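Local atomic coordinates of cysteine desulfurase (Fervidobacterium islandicum, PDB entry 6A6E), a protein that catalyses the pyridoxal-5'-phosphate-dependent removal of sulfur from cysteine, probably supplying it to the Suf iron-sulfur cluster assembly pathway. Residues L19-R27 / S42-I50; M53-I64 / T287-G295. All coordinates share one frame; numbering follows the deposited sequence.

Interaction 1. Residues L19-R27 / S42-I50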
loop_
_atom_site.group_PDB
_atom_site.type_symbol
_atom_site.label_atom_id
_atom_site.label_comp_id
_atom_site.label_asym_id
_atom_site.label_seq_id
_atom_site.Cartn_x
_atom_site.Cartn_y
_atom_site.Cartn_z
ATOM N N LEU A 19 -9.145 -26.651 7.164
ATOM C CA LEU A 19 -10.199 -25.869 7.742
ATOM C C LEU A 19 -9.826 -25.349 9.121
ATOM O O LEU A 19 -10.192 -24.202 9.501
ATOM C CB LEU A 19 -11.516 -26.667 7.804
ATOM C CG LEU A 19 -12.483 -26.742 6.611
ATOM C CD1 LEU A 19 -11.831 -26.598 5.263
ATOM C CD2 LEU A 19 -13.269 -28.060 6.678
ATOM N N ASN A 20 -9.090 -26.134 9.899
ATOM C CA ASN A 20 -8.740 -25.630 11.225
ATOM C C ASN A 20 -7.743 -24.445 11.183
ATOM O O ASN A 20 -7.559 -23.778 12.161
ATOM C CB ASN A 20 -8.223 -26.765 12.142
ATOM C CG ASN A 20 -9.375 -27.603 12.755
ATOM O OD1 ASN A 20 -10.560 -27.169 12.798
ATOM N ND2 ASN A 20 -9.030 -28.831 13.225
ATOM N N ASP A 21 -7.093 -24.218 10.048
ATOM C CA ASP A 21 -6.168 -23.080 9.872
ATOM C C ASP A 21 -6.922 -21.732 9.804
ATOM O O ASP A 21 -6.276 -20.700 9.950
ATOM C CB ASP A 21 -5.363 -23.250 8.583
ATOM C CG ASP A 21 -4.309 -24.332 8.679
ATOM O OD1 ASP A 21 -3.758 -24.442 9.765
ATOM O OD2 ASP A 21 -3.998 -24.991 7.661
ATOM N N PHE A 22 -8.255 -21.736 9.586
ATOM C CA PHE A 22 -9.047 -20.497 9.385
ATOM C C PHE A 22 -10.031 -20.209 10.491
ATOM O O PHE A 22 -11.167 -20.645 10.428
ATOM C CB PHE A 22 -9.739 -20.562 8.051
ATOM C CG PHE A 22 -8.782 -20.675 6.941
ATOM C CD1 PHE A 22 -8.317 -21.930 6.553
ATOM C CD2 PHE A 22 -8.210 -19.535 6.351
ATOM C CE1 PHE A 22 -7.360 -22.077 5.566
ATOM C CE2 PHE A 22 -7.264 -19.685 5.316
ATOM C CZ PHE A 22 -6.811 -20.959 4.942
ATOM N N PRO A 23 -9.597 -19.469 11.496
ATOM C CA PRO A 23 -10.429 -19.307 12.646
ATOM C C PRO A 23 -11.775 -18.673 12.361
ATOM O O PRO A 23 -12.698 -18.938 13.114
ATOM C CB PRO A 23 -9.612 -18.414 13.564
ATOM C CG PRO A 23 -8.195 -18.614 13.126
ATOM C CD PRO A 23 -8.299 -18.791 11.652
ATOM N N ALA A 24 -11.913 -17.849 11.319
ATOM C CA ALA A 24 -13.202 -17.238 11.065
ATOM C C ALA A 24 -14.299 -18.298 10.867
ATOM O O ALA A 24 -15.446 -18.016 11.085
ATOM C CB ALA A 24 -13.157 -16.326 9.848
ATOM N N LEU A 25 -13.927 -19.493 10.418
ATOM C CA LEU A 25 -14.896 -20.530 10.158
ATOM C C LEU A 25 -15.675 -20.963 11.442
ATOM O O LEU A 25 -16.777 -21.465 11.320
ATOM C CB LEU A 25 -14.234 -21.732 9.457
ATOM C CG LEU A 25 -13.657 -21.439 8.093
ATOM C CD1 LEU A 25 -13.008 -22.681 7.507
ATOM C CD2 LEU A 25 -14.756 -20.860 7.235
ATOM N N LYS A 26 -15.139 -20.663 12.621
ATOM C CA LYS A 26 -15.824 -20.917 13.904
ATOM C C LYS A 26 -16.835 -19.863 14.280
ATOM O O LYS A 26 -17.433 -19.961 15.348
ATOM C CB LYS A 26 -14.849 -20.924 15.070
ATOM C CG LYS A 26 -13.600 -21.749 14.933
ATOM C CD LYS A 26 -13.916 -23.197 14.687
ATOM C CE LYS A 26 -12.811 -24.052 15.309
ATOM N NZ LYS A 26 -13.064 -25.491 15.025
ATOM N N ARG A 27 -16.958 -18.806 13.488
ATOM C CA ARG A 27 -17.898 -17.749 13.771
ATOM C C ARG A 27 -19.314 -18.349 13.507
ATOM O O ARG A 27 -19.500 -19.113 12.562
ATOM C CB ARG A 27 -17.687 -16.520 12.859
ATOM C CG ARG A 27 -16.568 -15.492 13.204
ATOM C CD ARG A 27 -16.829 -14.663 14.442
ATOM N NE ARG A 27 -18.083 -13.888 14.351
ATOM C CZ ARG A 27 -18.218 -12.700 13.752
ATOM N NH1 ARG A 27 -17.189 -12.093 13.168
ATOM N NH2 ARG A 27 -19.376 -12.089 13.755
ATOM N N SER A 42 -12.651 -10.939 -1.257
ATOM C CA SER A 42 -11.424 -11.144 -0.521
ATOM C C SER A 42 -11.463 -12.484 0.187
ATOM O O SER A 42 -12.527 -13.120 0.263
ATOM C CB SER A 42 -11.143 -10.024 0.486
ATOM O OG SER A 42 -9.738 -9.976 0.800
ATOM N N THR A 43 -10.310 -12.965 0.637
ATOM C CA THR A 43 -10.264 -14.284 1.297
ATOM C C THR A 43 -9.946 -14.218 2.763
ATOM O O THR A 43 -9.387 -13.222 3.292
ATOM C CB THR A 43 -9.263 -15.209 0.601
ATOM O OG1 THR A 43 -7.996 -14.544 0.534
ATOM C CG2 THR A 43 -9.714 -15.570 -0.829
ATOM N N LEU A 44 -10.236 -15.316 3.430
ATOM C CA LEU A 44 -10.039 -15.430 4.880
ATOM C C LEU A 44 -8.567 -15.750 5.131
ATOM O O LEU A 44 -7.866 -16.236 4.225
ATOM C CB LEU A 44 -10.914 -16.556 5.434
ATOM C CG LEU A 44 -12.418 -16.487 5.264
ATOM C CD1 LEU A 44 -13.018 -17.735 5.885
ATOM C CD2 LEU A 44 -13.067 -15.230 5.829
ATOM N N LYS A 45 -8.098 -15.462 6.340
ATOM C CA LYS A 45 -6.676 -15.559 6.678
ATOM C C LYS A 45 -6.332 -16.773 7.521
ATOM O O LYS A 45 -7.075 -17.207 8.407
ATOM C CB LYS A 45 -6.199 -14.298 7.410
ATOM C CG LYS A 45 -6.609 -12.968 6.763
ATOM C CD LYS A 45 -6.366 -12.924 5.252
ATOM C CE LYS A 45 -6.811 -11.616 4.629
ATOM N NZ LYS A 45 -6.901 -11.820 3.155
ATOM N N CYS A 46 -5.155 -17.298 7.220
ATOM C CA CYS A 46 -4.589 -18.473 7.829
ATOM C C CYS A 46 -3.883 -18.099 9.116
ATOM O O CYS A 46 -3.041 -17.204 9.128
ATOM C CB CYS A 46 -3.614 -19.103 6.845
ATOM S SG CYS A 46 -2.687 -20.425 7.606
ATOM N N LYS A 47 -4.214 -18.768 10.213
ATOM C CA LYS A 47 -3.648 -18.409 11.506
ATOM C C LYS A 47 -2.125 -18.539 11.539
ATOM O O LYS A 47 -1.450 -17.649 12.026
ATOM C CB LYS A 47 -4.232 -19.274 12.571
ATOM C CG LYS A 47 -3.851 -18.870 13.973
ATOM C CD LYS A 47 -4.811 -19.548 14.950
ATOM C CE LYS A 47 -4.058 -20.336 15.984
ATOM N NZ LYS A 47 -3.496 -19.394 16.968
ATOM N N SER A 48 -1.575 -19.600 10.961
ATOM C CA SER A 48 -0.132 -19.795 11.050
ATOM C C SER A 48 0.601 -18.732 10.238
ATOM O O SER A 48 1.654 -18.278 10.658
ATOM C CB SER A 48 0.277 -21.226 10.650
ATOM O OG SER A 48 0.126 -21.485 9.253
ATOM N N VAL A 49 0.013 -18.303 9.106
ATOM C CA VAL A 49 0.653 -17.242 8.295
ATOM C C VAL A 49 0.634 -15.941 9.067
ATOM O O VAL A 49 1.646 -15.220 9.131
ATOM C CB VAL A 49 -0.030 -17.062 6.932
ATOM C CG1 VAL A 49 0.409 -15.783 6.218
ATOM C CG2 VAL A 49 0.229 -18.305 6.099
ATOM N N ILE A 50 -0.504 -15.625 9.655
ATOM C CA ILE A 50 -0.619 -14.376 10.364
ATOM C C ILE A 50 0.296 -14.334 11.596
ATOM O O ILE A 50 0.840 -13.259 11.931
ATOM C CB ILE A 50 -2.109 -14.095 10.755
ATOM C CG1 ILE A 50 -2.978 -13.980 9.479
ATOM C CG2 ILE A 50 -2.230 -12.864 11.603
ATOM C CD1 ILE A 50 -2.628 -12.851 8.540
HETATM O O HOH W 1 -2.996 -22.221 11.068
HETATM O O HOH W 2 -1.005 -24.185 9.330
HETATM O O HOH W 3 -9.833 -16.915 9.318
#
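The N-terminal end of helix 47-59 is fixed here, with Lys47 N giving its hydrogen to Asp21 O, in the turn that follows helix 12-20. The bond is 2.8 Å from Lys47 N to Asp21 O and nearly straight, 170° at the hydrogen. Cys46 is the N-cap, and its CA-H also leans on the same carbonyl. A first-turn amide has no acceptor within its own helix, so Asp21 provides one directly for Lys47 and another through water for Ser48: one water joins Asp21 OD1 to Ser48 N, and a second joins OD1 to Ser48 OG. Next to these polar links lies the ring of Phe22. Its CD2 comes within 3.3 Å of Lys45 O, while its outer edge meets Leu44 O near the ring plane. With chi1 at 172° the sulfur of Cys46 swings away from its own backbone N, which leaves SG 5.4 Å from the Phe22 ring centroid in an oblique sulfur-aromatic contact. Leu44 packs on the 3-10 segment 23-26: CD1 touches Leu25 CD2 at 3.8 Å, and CD2 rests on Ala24 CB. Lys45 O is also held, through a third water, to Ala24 N. Pro23 crosses the aliphatic part of Lys47 at about a right angle, whereas the ammonium end runs on to a salt bridge with Glu51. Around the contact, Tyr302 of helix 290-306 packs on Phe22 and Cys46 and hydrogen-bonds Asp21 OD2, and Tyr59 of the second subunit, at the end of its helix 47-59, lies against Pro23.

Interaction 2. Residues M53-I64 / T287-G295. With PLP (pyridoxal-5'-phosphate), chain Q.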
loop_
_atom_site.group_PDB
_atom_site.type_symbol
_atom_site.label_atom_id
_atom_site.label_comp_id
_atom_site.label_asym_id
_atom_site.label_seq_id
_atom_site.Cartn_x
_atom_site.Cartn_y
_atom_site.Cartn_z
ATOM N N MET A 53 3.747 -13.336 10.437
ATOM C CA MET A 53 3.803 -11.868 10.286
ATOM C C MET A 53 3.919 -11.119 11.574
ATOM O O MET A 53 4.680 -10.122 11.675
ATOM C CB MET A 53 2.558 -11.360 9.587
ATOM C CG MET A 53 2.434 -11.866 8.155
ATOM S SD MET A 53 0.837 -11.407 7.382
ATOM C CE MET A 53 0.901 -9.667 7.628
ATOM N N THR A 54 3.194 -11.597 12.573
ATOM C CA THR A 54 3.272 -11.059 13.923
ATOM C C THR A 54 4.697 -11.186 14.536
ATOM O O THR A 54 5.240 -10.229 15.065
ATOM C CB THR A 54 2.295 -11.795 14.873
ATOM O OG1 THR A 54 0.963 -11.434 14.556
ATOM C CG2 THR A 54 2.551 -11.375 16.344
ATOM N N ASP A 55 5.299 -12.364 14.416
ATOM C CA ASP A 55 6.674 -12.588 14.845
ATOM C C ASP A 55 7.664 -11.646 14.100
ATOM O O ASP A 55 8.582 -11.091 14.690
ATOM C CB ASP A 55 7.059 -14.062 14.636
ATOM C CG ASP A 55 8.571 -14.318 14.805
ATOM O OD1 ASP A 55 9.011 -14.437 15.951
ATOM O OD2 ASP A 55 9.329 -14.361 13.785
ATOM N N PHE A 56 7.432 -11.458 12.800
ATOM C CA PHE A 56 8.228 -10.556 12.042
ATOM C C PHE A 56 8.107 -9.091 12.549
ATOM O O PHE A 56 9.119 -8.472 12.847
ATOM C CB PHE A 56 7.897 -10.661 10.549
ATOM C CG PHE A 56 8.750 -9.759 9.708
ATOM C CD1 PHE A 56 10.048 -10.135 9.369
ATOM C CD2 PHE A 56 8.285 -8.513 9.308
ATOM C CE1 PHE A 56 10.873 -9.272 8.604
ATOM C CE2 PHE A 56 9.077 -7.665 8.547
ATOM C CZ PHE A 56 10.379 -8.066 8.192
ATOM N N TYR A 57 6.880 -8.585 12.717
ATOM C CA TYR A 57 6.639 -7.236 13.237
ATOM C C TYR A 57 7.265 -7.031 14.595
ATOM O O TYR A 57 7.745 -5.912 14.914
ATOM C CB TYR A 57 5.123 -6.932 13.370
ATOM C CG TYR A 57 4.402 -6.225 12.206
ATOM C CD1 TYR A 57 4.936 -5.081 11.592
ATOM C CD2 TYR A 57 3.135 -6.654 11.770
ATOM C CE1 TYR A 57 4.262 -4.437 10.566
ATOM C CE2 TYR A 57 2.448 -5.994 10.758
ATOM C CZ TYR A 57 3.031 -4.860 10.181
ATOM O OH TYR A 57 2.391 -4.230 9.176
ATOM N N LEU A 58 7.190 -8.072 15.448
ATOM C CA LEU A 58 7.540 -7.870 16.864
ATOM C C LEU A 58 9.042 -8.115 17.098
ATOM O O LEU A 58 9.594 -7.521 17.984
ATOM C CB LEU A 58 6.684 -8.737 17.803
ATOM C CG LEU A 58 5.201 -8.375 17.877
ATOM C CD1 LEU A 58 4.409 -9.374 18.711
ATOM C CD2 LEU A 58 5.030 -6.930 18.401
ATOM N N TYR A 59 9.690 -8.953 16.302
ATOM C CA TYR A 59 11.071 -9.365 16.596
ATOM C C TYR A 59 12.099 -9.153 15.470
ATOM O O TYR A 59 13.332 -9.175 15.749
ATOM C CB TYR A 59 11.107 -10.844 17.064
ATOM C CG TYR A 59 10.374 -11.127 18.400
ATOM C CD1 TYR A 59 10.945 -10.767 19.635
ATOM C CD2 TYR A 59 9.134 -11.704 18.422
ATOM C CE1 TYR A 59 10.281 -11.011 20.867
ATOM C CE2 TYR A 59 8.477 -11.997 19.645
ATOM C CZ TYR A 59 9.067 -11.635 20.862
ATOM O OH TYR A 59 8.426 -11.871 22.055
ATOM N N HIS A 60 11.651 -8.952 14.232
ATOM C CA HIS A 60 12.602 -8.927 13.105
ATOM C C HIS A 60 12.467 -7.696 12.218
ATOM O O HIS A 60 12.805 -7.735 11.082
ATOM C CB HIS A 60 12.500 -10.176 12.286
ATOM C CG HIS A 60 12.760 -11.408 13.103
ATOM N ND1 HIS A 60 14.023 -11.745 13.541
ATOM C CD2 HIS A 60 11.908 -12.299 13.674
ATOM C CE1 HIS A 60 13.938 -12.826 14.296
ATOM N NE2 HIS A 60 12.667 -13.177 14.405
ATOM N N TYR A 61 11.991 -6.612 12.783
ATOM C CA TYR A 61 11.463 -5.501 11.968
ATOM C C TYR A 61 12.321 -4.257 12.060
ATOM O O TYR A 61 12.733 -3.884 13.135
ATOM C CB TYR A 61 10.040 -5.155 12.421
ATOM C CG TYR A 61 9.552 -3.933 11.703
ATOM C CD1 TYR A 61 9.001 -4.048 10.439
ATOM C CD2 TYR A 61 9.783 -2.659 12.201
ATOM C CE1 TYR A 61 8.611 -2.931 9.740
ATOM C CE2 TYR A 61 9.409 -1.546 11.499
ATOM C CZ TYR A 61 8.805 -1.706 10.273
ATOM O OH TYR A 61 8.417 -0.628 9.516
ATOM N N SER A 62 12.572 -3.636 10.917
ATOM C CA SER A 62 13.121 -2.315 10.789
ATOM C C SER A 62 12.984 -1.940 9.336
ATOM O O SER A 62 12.586 -2.740 8.553
ATOM C CB SER A 62 14.626 -2.271 11.077
ATOM O OG SER A 62 14.883 -2.225 12.438
ATOM N N ASN A 63 13.354 -0.720 8.968
ATOM C CA ASN A 63 13.270 -0.332 7.568
ATOM C C ASN A 63 14.422 -0.999 6.836
ATOM O O ASN A 63 15.447 -1.351 7.435
ATOM C CB ASN A 63 13.267 1.180 7.378
ATOM C CG ASN A 63 12.468 1.586 6.116
ATOM O OD1 ASN A 63 12.357 0.775 5.141
ATOM N ND2 ASN A 63 11.901 2.801 6.121
ATOM N N ILE A 64 14.264 -1.179 5.550
ATOM C CA ILE A 64 15.124 -2.067 4.819
ATOM C C ILE A 64 16.017 -1.352 3.795
ATOM O O ILE A 64 15.776 -0.209 3.458
ATOM C CB ILE A 64 14.261 -3.077 4.071
ATOM C CG1 ILE A 64 13.198 -2.425 3.187
ATOM C CG2 ILE A 64 13.592 -3.992 5.050
ATOM C CD1 ILE A 64 12.604 -3.476 2.233
ATOM N N THR A 287 9.190 3.533 1.333
ATOM C CA THR A 287 9.036 2.294 2.114
ATOM C C THR A 287 7.817 1.499 1.597
ATOM O O THR A 287 6.663 1.993 1.571
ATOM C CB THR A 287 8.876 2.631 3.618
ATOM O OG1 THR A 287 9.932 3.502 4.041
ATOM C CG2 THR A 287 8.906 1.350 4.435
ATOM N N GLN A 288 8.072 0.270 1.203
ATOM C CA GLN A 288 7.024 -0.565 0.714
ATOM C C GLN A 288 6.268 -1.202 1.899
ATOM O O GLN A 288 6.610 -0.968 3.065
ATOM C CB GLN A 288 7.645 -1.602 -0.200
ATOM C CG GLN A 288 8.221 -0.998 -1.459
ATOM C CD GLN A 288 7.215 -0.152 -2.230
ATOM O OE1 GLN A 288 6.154 -0.643 -2.658
ATOM N NE2 GLN A 288 7.536 1.156 -2.387
ATOM N N HIS A 289 5.277 -2.028 1.602
ATOM C CA HIS A 289 4.585 -2.797 2.637
ATOM C C HIS A 289 5.434 -3.993 3.011
ATOM O O HIS A 289 5.160 -5.133 2.622
ATOM C CB HIS A 289 3.163 -3.178 2.208
ATOM C CG HIS A 289 2.349 -3.856 3.266
ATOM N ND1 HIS A 289 2.775 -3.971 4.570
ATOM C CD2 HIS A 289 1.097 -4.388 3.221
ATOM C CE1 HIS A 289 1.802 -4.525 5.283
ATOM N NE2 HIS A 289 0.808 -4.837 4.474
ATOM N N ILE A 290 6.472 -3.701 3.794
ATOM C CA ILE A 290 7.529 -4.654 4.062
ATOM C C ILE A 290 6.931 -5.925 4.662
ATOM O O ILE A 290 7.210 -7.015 4.205
ATOM C CB ILE A 290 8.585 -4.097 5.044
ATOM C CG1 ILE A 290 9.302 -2.854 4.448
ATOM C CG2 ILE A 290 9.621 -5.133 5.397
ATOM C CD1 ILE A 290 10.001 -2.110 5.569
ATOM N N THR A 291 6.085 -5.782 5.677
ATOM C CA THR A 291 5.572 -6.936 6.319
ATOM C C THR A 291 4.511 -7.631 5.464
ATOM O O THR A 291 4.287 -8.864 5.586
ATOM C CB THR A 291 4.987 -6.545 7.697
ATOM O OG1 THR A 291 6.042 -5.943 8.479
ATOM C CG2 THR A 291 4.400 -7.788 8.366
ATOM N N GLY A 292 3.825 -6.877 4.608
ATOM C CA GLY A 292 2.822 -7.453 3.676
ATOM C C GLY A 292 3.493 -8.350 2.640
ATOM O O GLY A 292 3.003 -9.446 2.323
ATOM N N ALA A 293 4.624 -7.879 2.140
ATOM C CA ALA A 293 5.443 -8.671 1.223
ATOM C C ALA A 293 5.936 -10.002 1.899
ATOM O O ALA A 293 5.771 -11.071 1.368
ATOM C CB ALA A 293 6.599 -7.862 0.761
ATOM N N VAL A 294 6.515 -9.889 3.078
ATOM C CA VAL A 294 6.986 -11.037 3.842
ATOM C C VAL A 294 5.814 -11.989 4.118
ATOM O O VAL A 294 5.937 -13.191 3.955
ATOM C CB VAL A 294 7.657 -10.600 5.168
ATOM C CG1 VAL A 294 7.979 -11.791 6.080
ATOM C CG2 VAL A 294 8.946 -9.901 4.884
ATOM N N GLY A 295 4.682 -11.436 4.534
ATOM C CA GLY A 295 3.444 -12.203 4.720
ATOM C C GLY A 295 2.956 -12.893 3.483
ATOM O O GLY A 295 2.533 -14.059 3.531
HETATM N N1 PLP Q . 9.809 12.469 4.274
HETATM C C2 PLP Q . 10.519 12.459 5.400
HETATM C C2A PLP Q . 10.936 13.721 6.057
HETATM C C3 PLP Q . 10.791 11.157 6.069
HETATM O O3 PLP Q . 11.423 11.102 7.268
HETATM C C4 PLP Q . 10.295 9.944 5.400
HETATM C C4A PLP Q . 10.502 8.653 6.017
HETATM C C5 PLP Q . 9.613 10.093 4.077
HETATM C C6 PLP Q . 9.415 11.382 3.594
HETATM C C5A PLP Q . 9.158 8.871 3.290
HETATM O O4P PLP Q . 8.297 7.970 3.946
HETATM P P PLP Q . 7.877 6.495 3.363
HETATM O O1P PLP Q . 7.050 6.862 2.178
HETATM O O2P PLP Q . 7.098 5.936 4.522
HETATM O O3P PLP Q . 9.233 5.876 3.080
#
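Thr291 presses its whole side chain against Tyr57 where helix 290-306 runs roughly antiparallel to helix 47-59, the local axes 9.9 Å apart at 144°. Its CB lies 3.6 Å from Tyr57 CZ. With OG1 anti to the carbonyl carbon (chi1 -59°), CG2 is turned over the ring face in a CH-pi contact, 3.7 Å from the Tyr57 centroid, and also meets Met53 CE. OG1 sits over the same ring, 3.1 Å from Tyr57 CE1, and at the edge of Phe56; buried there, it finds no polar partner. The hydroxyl of Tyr57 pairs with Thr241 of the second subunit, so an alanine here would probably take away the ring surface under Thr291 and deprive Thr241 of one partner, His289 remaining. One turn on, Val294 CG2 covers a Phe56 face. At the far end Asn63 ND2 donates in its amide plane to Thr287 OG1 (2.9 Å, 166°), which donates to PLP O3P at 2.7 Å; Thr287 N bonds the same oxygen. Asn63, whose ND2 also bonds Ala41 O of the second subunit, probably helps to position Thr287 from the second shell. Ile290 wedges between Phe56 and Ile64, and Ile64 leans on Thr76 and Tyr79 of helix 70-90.

Overall arrangement
Helix 47-59 carries both contacts: interaction 1 secures its first turn, and interaction 2 uses its later turns and the loop beyond. Their centres are 20 Å apart, and they meet where Val49 CG1 packs 3.8 Å from Gly295 O. Helix 290-306 links the two, facing interaction 2 with its start and interaction 1 with Tyr302. The two contacts look toward different active sites of the dimer. Ser42 bonds His235, a PLP-pocket residue of its own chain, whereas Thr287 holds the phosphate of the cofactor that Ser233, Gln213, Thr104 and His235 of the second subunit bind. Ser42 also bonds Tyr61 of the second subunit, so each subunit's segment 53-64 reaches the other's segment 42-50.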